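Local coordinates for protein RNA-dependent RNA polymerase (Toscana virus, PDB 6QW0) that probably cleaves capped host RNAs through its N-terminal, manganese-binding cap-snatching endonuclease domain, supplying primers for viral transcription by the L protein, at residues H79-G84 with V190-L195; F129-G134 with I168-N173. All coordinates share one frame; numbering follows the deposited sequence.

Contact 1 (H79-G84 with V190-L195); sequences HDFTFG and VFRFRL. With MN3 (manganese (III) ion), chain C; SO4 (sulfate ion), chain E.
The carbonyl oxygen of Phe-81, near the C-terminal end of helix 77-82, is gripped side-on by the guanidinium of Arg-192. Arg-192 NH2 donates a hydrogen bond to Phe-81 O at 2.8 Å, in the carbonyl plane, while Arg-192 NE donates a second to Phe-81 O at 2.9 Å, tilted 15° from that plane. Gly-84 N is a third donor to Phe-81 O, which is therefore shared between the turn that ends its own helix and the arginine. A weak hydrogen bond links Arg-192 NE to Thr-82 O. The arginine chain bends at its third torsion (chi3 62°), folding the guanidinium back over the ring of Phe-81; the two planes are inclined by 29°, and Arg-192 CZ stands 4.7 Å from the ring centroid in a cation-pi contact. Gly-84 faces the other side of the guanidinium, and Thr-62 OG1 is hydrogen-bonded to Arg-192 NH1, so the buried charge is held in several directions. Phe-81 CZ packs against Leu-195 CD2 at 4.0 Å. Thr-82 sits over the helix 183-203 backbone: its OG1, hydrogen-bonded to Lys-78 O, meets the edge of the Phe-193 ring, 3.3 Å from CD1. Nearby, His-79 NE2 coordinates manganese at 2.3 Å, and its ND1 donates to Asp-80 OD1. The contact thus packs helix 77-82, bearer of this metal ligand, on helix 183-203; a histidine ligand is consistent with the His-positive cap-snatching endonucleases.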
ATOM      1  N   HIS A  79      -9.302   1.578  -1.862  1.00 27.12           N
ATOM      2  CA  HIS A  79      -7.847   1.442  -1.849  1.00 28.68           C
ATOM      3  C   HIS A  79      -7.226   2.331  -0.776  1.00 26.09           C
ATOM      4  O   HIS A  79      -6.424   1.869   0.050  1.00 24.01           O
ATOM      5  CB  HIS A  79      -7.320   1.780  -3.249  1.00 25.51           C
ATOM      6  CG  HIS A  79      -5.830   1.907  -3.363  1.00 25.61           C
ATOM      7  ND1 HIS A  79      -5.139   3.026  -2.948  1.00 26.84           N
ATOM      8  CD2 HIS A  79      -4.913   1.080  -3.919  1.00 24.22           C
ATOM      9  CE1 HIS A  79      -3.852   2.871  -3.215  1.00 27.33           C
ATOM     10  NE2 HIS A  79      -3.691   1.702  -3.811  1.00 24.55           N
ATOM     11  N   ASP A  80      -7.613   3.607  -0.757  1.00 26.41           N
ATOM     12  CA  ASP A  80      -6.977   4.561   0.140  1.00 27.55           C
ATOM     13  C   ASP A  80      -7.312   4.271   1.596  1.00 28.08           C
ATOM     14  O   ASP A  80      -6.441   4.369   2.463  1.00 30.49           O
ATOM     15  CB  ASP A  80      -7.385   5.982  -0.250  1.00 29.03           C
ATOM     16  CG  ASP A  80      -6.723   6.431  -1.537  1.00 35.56           C
ATOM     17  OD1 ASP A  80      -5.857   5.687  -2.052  1.00 34.49           O
ATOM     18  OD2 ASP A  80      -7.063   7.522  -2.035  1.00 41.74           O
ATOM     19  N   PHE A  81      -8.556   3.884   1.886  1.00 27.41           N
ATOM     20  CA  PHE A  81      -8.906   3.562   3.269  1.00 27.78           C
ATOM     21  C   PHE A  81      -8.198   2.300   3.741  1.00 24.25           C
ATOM     22  O   PHE A  81      -7.697   2.250   4.872  1.00 24.46           O
ATOM     23  CB  PHE A  81     -10.424   3.419   3.422  1.00 25.73           C
ATOM     24  CG  PHE A  81     -10.881   3.204   4.847  1.00 28.03           C
ATOM     25  CD1 PHE A  81     -11.002   1.927   5.368  1.00 24.01           C
ATOM     26  CD2 PHE A  81     -11.201   4.283   5.661  1.00 30.40           C
ATOM     27  CE1 PHE A  81     -11.419   1.717   6.675  1.00 27.72           C
ATOM     28  CE2 PHE A  81     -11.620   4.080   6.974  1.00 30.84           C
ATOM     29  CZ  PHE A  81     -11.725   2.794   7.477  1.00 30.90           C
ATOM     30  N   THR A  82      -8.149   1.267   2.897  1.00 21.67           N
ATOM     31  CA  THR A  82      -7.549   0.005   3.316  1.00 22.67           C
ATOM     32  C   THR A  82      -6.129   0.207   3.827  1.00 21.58           C
ATOM     33  O   THR A  82      -5.750  -0.337   4.869  1.00 24.12           O
ATOM     34  CB  THR A  82      -7.546  -0.982   2.149  1.00 24.02           C
ATOM     35  OG1 THR A  82      -8.897  -1.323   1.816  1.00 25.85           O
ATOM     36  CG2 THR A  82      -6.763  -2.236   2.507  1.00 22.08           C
ATOM     37  N   PHE A  83      -5.337   1.004   3.111  1.00 22.52           N
ATOM     38  CA  PHE A  83      -3.914   1.120   3.390  1.00 24.50           C
ATOM     39  C   PHE A  83      -3.570   2.412   4.118  1.00 25.13           C
ATOM     40  O   PHE A  83      -2.384   2.728   4.278  1.00 26.18           O
ATOM     41  CB  PHE A  83      -3.130   0.986   2.080  1.00 22.85           C
ATOM     42  CG  PHE A  83      -3.324  -0.351   1.412  1.00 21.87           C
ATOM     43  CD1 PHE A  83      -2.624  -1.458   1.854  1.00 23.13           C
ATOM     44  CD2 PHE A  83      -4.219  -0.500   0.364  1.00 21.81           C
ATOM     45  CE1 PHE A  83      -2.807  -2.711   1.262  1.00 24.33           C
ATOM     46  CE2 PHE A  83      -4.406  -1.754  -0.239  1.00 20.95           C
ATOM     47  CZ  PHE A  83      -3.692  -2.848   0.208  1.00 25.18           C
ATOM     48  N   GLY A  84      -4.583   3.120   4.625  1.00 23.90           N
ATOM     49  CA  GLY A  84      -4.388   4.430   5.225  1.00 25.56           C
ATOM     50  C   GLY A  84      -3.497   4.438   6.447  1.00 25.42           C
ATOM     51  O   GLY A  84      -2.931   5.485   6.781  1.00 29.34           O
ATOM     52  N   VAL A 190      -6.665  -6.607   6.082  1.00 22.96           N
ATOM     53  CA  VAL A 190      -7.909  -7.263   5.686  1.00 22.43           C
ATOM     54  C   VAL A 190      -9.103  -6.650   6.415  1.00 21.01           C
ATOM     55  O   VAL A 190     -10.140  -6.374   5.802  1.00 22.99           O
ATOM     56  CB  VAL A 190      -7.814  -8.780   5.925  1.00 19.97           C
ATOM     57  CG1 VAL A 190      -9.157  -9.455   5.616  1.00 22.77           C
ATOM     58  CG2 VAL A 190      -6.716  -9.395   5.066  1.00 23.03           C
ATOM     59  N   PHE A 191      -8.969  -6.404   7.715  1.00 19.78           N
ATOM     60  CA  PHE A 191     -10.066  -5.793   8.474  1.00 20.11           C
ATOM     61  C   PHE A 191     -10.473  -4.442   7.882  1.00 23.37           C
ATOM     62  O   PHE A 191     -11.664  -4.149   7.718  1.00 24.23           O
ATOM     63  CB  PHE A 191      -9.647  -5.648   9.935  1.00 22.40           C
ATOM     64  CG  PHE A 191     -10.762  -5.228  10.852  1.00 20.56           C
ATOM     65  CD1 PHE A 191     -11.030  -3.882  11.063  1.00 23.93           C
ATOM     66  CD2 PHE A 191     -11.533  -6.172  11.512  1.00 24.33           C
ATOM     67  CE1 PHE A 191     -12.045  -3.478  11.911  1.00 23.77           C
ATOM     68  CE2 PHE A 191     -12.557  -5.774  12.367  1.00 24.67           C
ATOM     69  CZ  PHE A 191     -12.811  -4.433  12.569  1.00 25.05           C
ATOM     70  N   ARG A 192      -9.493  -3.591   7.567  1.00 20.93           N
ATOM     71  CA  ARG A 192      -9.800  -2.289   6.981  1.00 22.15           C
ATOM     72  C   ARG A 192     -10.411  -2.428   5.589  1.00 20.90           C
ATOM     73  O   ARG A 192     -11.286  -1.635   5.214  1.00 23.15           O
ATOM     74  CB  ARG A 192      -8.526  -1.428   6.923  1.00 22.93           C
ATOM     75  CG  ARG A 192      -7.990  -1.025   8.301  1.00 25.13           C
ATOM     76  CD  ARG A 192      -6.730  -0.112   8.187  1.00 21.61           C
ATOM     77  NE  ARG A 192      -7.017   1.142   7.496  1.00 23.22           N
ATOM     78  CZ  ARG A 192      -7.085   2.336   8.081  1.00 23.50           C
ATOM     79  NH1 ARG A 192      -6.872   2.461   9.389  1.00 23.64           N
ATOM     80  NH2 ARG A 192      -7.377   3.406   7.360  1.00 24.55           N
ATOM     81  N   PHE A 193      -9.947  -3.414   4.803  1.00 21.89           N
ATOM     82  CA  PHE A 193     -10.504  -3.644   3.470  1.00 21.09           C
ATOM     83  C   PHE A 193     -11.967  -4.056   3.562  1.00 22.63           C
ATOM     84  O   PHE A 193     -12.808  -3.545   2.815  1.00 24.50           O
ATOM     85  CB  PHE A 193      -9.683  -4.710   2.726  1.00 21.70           C
ATOM     86  CG  PHE A 193     -10.161  -5.010   1.327  1.00 24.66           C
ATOM     87  CD1 PHE A 193     -10.315  -3.998   0.386  1.00 22.54           C
ATOM     88  CD2 PHE A 193     -10.409  -6.323   0.936  1.00 27.07           C
ATOM     89  CE1 PHE A 193     -10.732  -4.282  -0.907  1.00 23.30           C
ATOM     90  CE2 PHE A 193     -10.819  -6.614  -0.363  1.00 27.41           C
ATOM     91  CZ  PHE A 193     -10.979  -5.601  -1.282  1.00 28.27           C
ATOM     92  N   ARG A 194     -12.284  -4.960   4.488  1.00 24.07           N
ATOM     93  CA  ARG A 194     -13.664  -5.417   4.627  1.00 24.71           C
ATOM     94  C   ARG A 194     -14.579  -4.262   5.002  1.00 26.29           C
ATOM     95  O   ARG A 194     -15.684  -4.126   4.458  1.00 24.69           O
ATOM     96  CB  ARG A 194     -13.744  -6.522   5.673  1.00 23.46           C
ATOM     97  CG  ARG A 194     -13.052  -7.813   5.252  1.00 25.69           C
ATOM     98  CD  ARG A 194     -13.135  -8.828   6.365  1.00 26.24           C
ATOM     99  NE  ARG A 194     -12.632 -10.133   5.959  1.00 24.74           N
ATOM    100  CZ  ARG A 194     -12.692 -11.218   6.723  1.00 28.50           C
ATOM    101  NH1 ARG A 194     -13.236 -11.151   7.937  1.00 31.75           N
ATOM    102  NH2 ARG A 194     -12.207 -12.367   6.276  1.00 28.38           N
ATOM    103  N   LEU A 195     -14.128  -3.409   5.918  1.00 23.96           N
ATOM    104  CA  LEU A 195     -14.934  -2.262   6.314  1.00 23.83           C
ATOM    105  C   LEU A 195     -15.073  -1.275   5.164  1.00 23.77           C
ATOM    106  O   LEU A 195     -16.147  -0.698   4.951  1.00 26.59           O
ATOM    107  CB  LEU A 195     -14.312  -1.593   7.539  1.00 24.74           C
ATOM    108  CG  LEU A 195     -15.055  -0.352   8.024  1.00 26.34           C
ATOM    109  CD1 LEU A 195     -16.490  -0.723   8.426  1.00 26.31           C
ATOM    110  CD2 LEU A 195     -14.310   0.280   9.186  1.00 26.03           C
TER
HETATM  111 MN   MN3 C 301      -2.021   1.338  -5.366  1.00 23.82          MN
HETATM  112  S   SO4 E 303     -11.028 -14.915   8.829  1.00 42.63           S
HETATM  113  O1  SO4 E 303     -11.152 -15.279  10.232  1.00 46.70           O
HETATM  114  O2  SO4 E 303     -12.321 -14.478   8.310  1.00 48.29           O
HETATM  115  O3  SO4 E 303     -10.553 -16.074   8.070  1.00 51.66           O
HETATM  116  O4  SO4 E 303     -10.067 -13.827   8.725  1.00 34.43           O
HETATM  117  O   HOH W   1      -2.637   3.276  -6.576  1.00 31.17           O
HETATM  118  O   HOH W   2      -3.494   0.794  -7.129  1.00 28.80           O

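Contact 2 (F129-G134 with I168-N173); sequences FTTTMG and IAVHFN. With MN3 (manganese (III) ion), chain C; SO4 (sulfate ion), chain G; SO4 (sulfate ion), chain F.
The ring of Phe-129 has the methyl end of Ile-168 obliquely beside it, Phe-129 CE1 to Ile-168 CD1 4.0 Å, and stacks with the ring of Phe-83. Phe-129 and Ile-168 run alongside each other on one face of the sheet, as do Thr-131 and Val-170, whose methyls CG2 and CG1 meet. On the other face, Thr-130 CG2 touches Ala-169 CB at 3.6 Å, under helix 136-157. Strands 124-131 and 163-171 are parallel neighbours, joined through that helix in a beta-alpha-beta crossover within the PD-(D/E)XK-type nuclease core. Their short segments diverge by 21°. Thr-130 is bonded at both ends of its backbone: its N donates to Ile-168 O at 2.9 Å, and its O accepts from Val-170 N at 3.0 Å. A weak hydrogen bond from Thr-132 N to Val-170 O follows.

Thr-130 OG1 donates to sulfate O3 at 2.7 Å; its chi1 of -169° turns the hydroxyl away from its own N and toward the ion. Thr-131 OG1 donates to O1 of the same sulfate, which probably came from the crystallisation liquor. Thr-132 OG1 accepts from Gly-134 N in an ST turn and is also hydrogen-bonded to Ser-138 OG. One water spans the gap beyond the last bridge, donating to Thr-132 O and Gly-134 O and accepting from Phe-172 N. Phe-129 O, at the opposite end of the segment, coordinates manganese at 2.3 Å.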
ATOM      1  N   PHE A 129       0.345  -0.698  -3.369  1.00 21.99           N
ATOM      2  CA  PHE A 129      -0.830  -1.318  -2.765  1.00 19.87           C
ATOM      3  C   PHE A 129      -1.868  -1.616  -3.841  1.00 21.15           C
ATOM      4  O   PHE A 129      -2.019  -0.862  -4.802  1.00 24.15           O
ATOM      5  CB  PHE A 129      -1.495  -0.404  -1.722  1.00 20.82           C
ATOM      6  CG  PHE A 129      -0.563   0.222  -0.711  1.00 20.39           C
ATOM      7  CD1 PHE A 129       0.399  -0.512  -0.039  1.00 22.18           C
ATOM      8  CD2 PHE A 129      -0.718   1.564  -0.389  1.00 24.34           C
ATOM      9  CE1 PHE A 129       1.226   0.105   0.907  1.00 24.77           C
ATOM     10  CE2 PHE A 129       0.103   2.177   0.554  1.00 26.12           C
ATOM     11  CZ  PHE A 129       1.069   1.445   1.196  1.00 24.91           C
ATOM     12  N   THR A 130      -2.626  -2.691  -3.655  1.00 21.90           N
ATOM     13  CA  THR A 130      -3.709  -2.958  -4.590  1.00 22.88           C
ATOM     14  C   THR A 130      -4.740  -3.831  -3.886  1.00 22.26           C
ATOM     15  O   THR A 130      -4.483  -4.378  -2.810  1.00 23.39           O
ATOM     16  CB  THR A 130      -3.178  -3.592  -5.893  1.00 26.22           C
ATOM     17  OG1 THR A 130      -4.205  -3.615  -6.900  1.00 28.01           O
ATOM     18  CG2 THR A 130      -2.668  -4.996  -5.652  1.00 24.86           C
ATOM     19  N   THR A 131      -5.941  -3.875  -4.461  1.00 25.94           N
ATOM     20  CA  THR A 131      -7.059  -4.627  -3.897  1.00 24.50           C
ATOM     21  C   THR A 131      -7.650  -5.522  -4.977  1.00 27.74           C
ATOM     22  O   THR A 131      -7.389  -5.348  -6.169  1.00 32.53           O
ATOM     23  CB  THR A 131      -8.165  -3.703  -3.366  1.00 29.07           C
ATOM     24  OG1 THR A 131      -8.794  -3.044  -4.474  1.00 34.04           O
ATOM     25  CG2 THR A 131      -7.603  -2.646  -2.423  1.00 29.83           C
ATOM     26  N   THR A 132      -8.477  -6.473  -4.546  1.00 28.23           N
ATOM     27  CA  THR A 132      -9.268  -7.262  -5.478  1.00 27.69           C
ATOM     28  C   THR A 132     -10.569  -7.647  -4.794  1.00 28.81           C
ATOM     29  O   THR A 132     -10.592  -7.882  -3.585  1.00 27.71           O
ATOM     30  CB  THR A 132      -8.540  -8.527  -5.954  1.00 31.07           C
ATOM     31  OG1 THR A 132      -9.387  -9.232  -6.870  1.00 32.40           O
ATOM     32  CG2 THR A 132      -8.199  -9.447  -4.789  1.00 28.49           C
HETATM   33  N   MSE A 133     -11.644  -7.704  -5.573  1.00 29.54           N
HETATM   34  CA  MSE A 133     -12.919  -8.195  -5.064  1.00 32.82           C
HETATM   35  C   MSE A 133     -13.042  -9.713  -5.240  1.00 35.20           C
HETATM   36  O   MSE A 133     -14.064 -10.304  -4.890  1.00 33.58           O
HETATM   37  CB  MSE A 133     -14.074  -7.484  -5.775  1.00 32.14           C
HETATM   38  CG  MSE A 133     -14.096  -5.980  -5.570  1.00 30.57           C
HETATM   39 SE   MSE A 133     -14.476  -5.516  -3.720  1.00 41.32          SE
HETATM   40  CE  MSE A 133     -16.299  -6.226  -3.612  1.00 36.35           C
ATOM     41  N   GLY A 134     -11.998 -10.339  -5.768  1.00 33.39           N
ATOM     42  CA  GLY A 134     -11.966 -11.771  -6.018  1.00 30.79           C
ATOM     43  C   GLY A 134     -11.300 -12.555  -4.908  1.00 28.87           C
ATOM     44  O   GLY A 134     -11.276 -12.140  -3.744  1.00 30.50           O
ATOM     45  N   ILE A 168       1.687  -5.093  -1.838  1.00 19.69           N
ATOM     46  CA  ILE A 168       0.657  -5.657  -0.962  1.00 19.41           C
ATOM     47  C   ILE A 168      -0.651  -5.709  -1.745  1.00 22.85           C
ATOM     48  O   ILE A 168      -1.181  -4.658  -2.129  1.00 20.40           O
ATOM     49  CB  ILE A 168       0.456  -4.842   0.333  1.00 21.69           C
ATOM     50  CG1 ILE A 168       1.793  -4.549   1.016  1.00 23.39           C
ATOM     51  CG2 ILE A 168      -0.462  -5.595   1.281  1.00 23.47           C
ATOM     52  CD1 ILE A 168       1.657  -3.640   2.243  1.00 28.35           C
ATOM     53  N   ALA A 169      -1.183  -6.919  -1.955  1.00 22.26           N
ATOM     54  CA  ALA A 169      -2.474  -7.122  -2.618  1.00 24.45           C
ATOM     55  C   ALA A 169      -3.457  -7.743  -1.629  1.00 22.49           C
ATOM     56  O   ALA A 169      -3.219  -8.850  -1.138  1.00 24.74           O
ATOM     57  CB  ALA A 169      -2.328  -8.031  -3.841  1.00 25.39           C
ATOM     58  N   VAL A 170      -4.566  -7.036  -1.328  1.00 19.77           N
ATOM     59  CA  VAL A 170      -5.525  -7.515  -0.333  1.00 20.72           C
ATOM     60  C   VAL A 170      -6.728  -8.141  -1.029  1.00 21.32           C
ATOM     61  O   VAL A 170      -7.160  -7.680  -2.092  1.00 24.12           O
ATOM     62  CB  VAL A 170      -5.965  -6.377   0.617  1.00 21.01           C
ATOM     63  CG1 VAL A 170      -6.709  -5.301  -0.148  1.00 25.11           C
ATOM     64  CG2 VAL A 170      -6.817  -6.930   1.762  1.00 26.12           C
ATOM     65  N   HIS A 171      -7.248  -9.217  -0.439  1.00 24.61           N
ATOM     66  CA  HIS A 171      -8.546  -9.777  -0.791  1.00 26.09           C
ATOM     67  C   HIS A 171      -9.330 -10.008   0.500  1.00 24.38           C
ATOM     68  O   HIS A 171      -8.834  -9.782   1.606  1.00 24.07           O
ATOM     69  CB  HIS A 171      -8.395 -11.056  -1.632  1.00 25.14           C
ATOM     70  CG  HIS A 171      -7.645 -12.156  -0.948  1.00 26.00           C
ATOM     71  ND1 HIS A 171      -8.278 -13.210  -0.320  1.00 29.94           N
ATOM     72  CD2 HIS A 171      -6.314 -12.378  -0.807  1.00 23.23           C
ATOM     73  CE1 HIS A 171      -7.371 -14.025   0.190  1.00 27.17           C
ATOM     74  NE2 HIS A 171      -6.172 -13.543  -0.094  1.00 25.72           N
ATOM     75  N   PHE A 172     -10.581 -10.466   0.363  1.00 26.09           N
ATOM     76  CA  PHE A 172     -11.457 -10.550   1.526  1.00 26.34           C
ATOM     77  C   PHE A 172     -10.897 -11.463   2.611  1.00 23.08           C
ATOM     78  O   PHE A 172     -11.165 -11.252   3.800  1.00 24.94           O
ATOM     79  CB  PHE A 172     -12.845 -11.026   1.093  1.00 26.52           C
ATOM     80  CG  PHE A 172     -13.890 -10.902   2.178  1.00 28.85           C
ATOM     81  CD1 PHE A 172     -14.615  -9.729   2.318  1.00 31.36           C
ATOM     82  CD2 PHE A 172     -14.132 -11.950   3.060  1.00 33.67           C
ATOM     83  CE1 PHE A 172     -15.575  -9.601   3.315  1.00 31.58           C
ATOM     84  CE2 PHE A 172     -15.091 -11.830   4.064  1.00 33.76           C
ATOM     85  CZ  PHE A 172     -15.805 -10.648   4.191  1.00 33.08           C
ATOM     86  N   ASN A 173     -10.099 -12.467   2.233  1.00 24.88           N
ATOM     87  CA  ASN A 173      -9.622 -13.458   3.190  1.00 27.73           C
ATOM     88  C   ASN A 173      -8.104 -13.464   3.349  1.00 24.42           C
ATOM     89  O   ASN A 173      -7.554 -14.426   3.875  1.00 26.41           O
ATOM     90  CB  ASN A 173     -10.106 -14.853   2.788  1.00 31.38           C
ATOM     91  CG  ASN A 173     -11.605 -15.009   2.941  1.00 31.11           C
ATOM     92  OD1 ASN A 173     -12.150 -14.769   4.010  1.00 35.39           O
ATOM     93  ND2 ASN A 173     -12.273 -15.394   1.865  1.00 37.35           N
TER
HETATM   94 MN   MN3 C 301      -2.021   1.338  -5.366  1.00 23.82          MN
HETATM   95  S   SO4 G 305      -6.743  -0.951  -6.879  1.00 61.92           S
HETATM   96  O1  SO4 G 305      -7.172  -1.019  -5.488  1.00 44.27           O
HETATM   97  O2  SO4 G 305      -7.064   0.372  -7.399  1.00 63.97           O
HETATM   98  O3  SO4 G 305      -5.303  -1.190  -7.007  1.00 36.03           O
HETATM   99  O4  SO4 G 305      -7.470  -1.963  -7.639  1.00 59.67           O
HETATM  100  S   SO4 F 304      -9.924 -17.920  -0.997  1.00 61.27           S
HETATM  101  O1  SO4 F 304     -10.567 -16.637  -0.719  1.00 61.75           O
HETATM  102  O2  SO4 F 304      -9.180 -18.353   0.182  1.00 58.63           O
HETATM  103  O3  SO4 F 304      -9.010 -17.774  -2.122  1.00 53.84           O
HETATM  104  O4  SO4 F 304     -10.951 -18.905  -1.331  1.00 65.41           O
HETATM  105  O   HOH W   3     -11.797  -9.953  -2.175  1.00 28.84           O
HETATM  106  O   HOH W   1      -2.637   3.276  -6.576  1.00 31.17           O
HETATM  107  O   HOH W   2      -3.494   0.794  -7.129  1.00 28.80           O

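Overall arrangement
Contacts 1 and 2 lie with centres about 9 Å apart and meet at one manganese ion, to which contact 1 brings the imidazole of His-79 and contact 2 the backbone oxygen of Phe-129; Asp-114, Glu-128 and two waters complete its shell. This site is probably the endonuclease active centre. One of these waters also donates to the sulfate held by Thr-130 and Thr-131, linking the manganese shell to the end of strand 124-131. Away from the metal the two contacts join again: Arg-194 NE lies 2.8 Å from Phe-172 O, a probable hydrogen bond, and its guanidinium forms a cation-pi pair with that phenylalanine. Between these junctions, Phe-193 packs on Val-170 and Thr-131, seating helix 183-203 against the sheet.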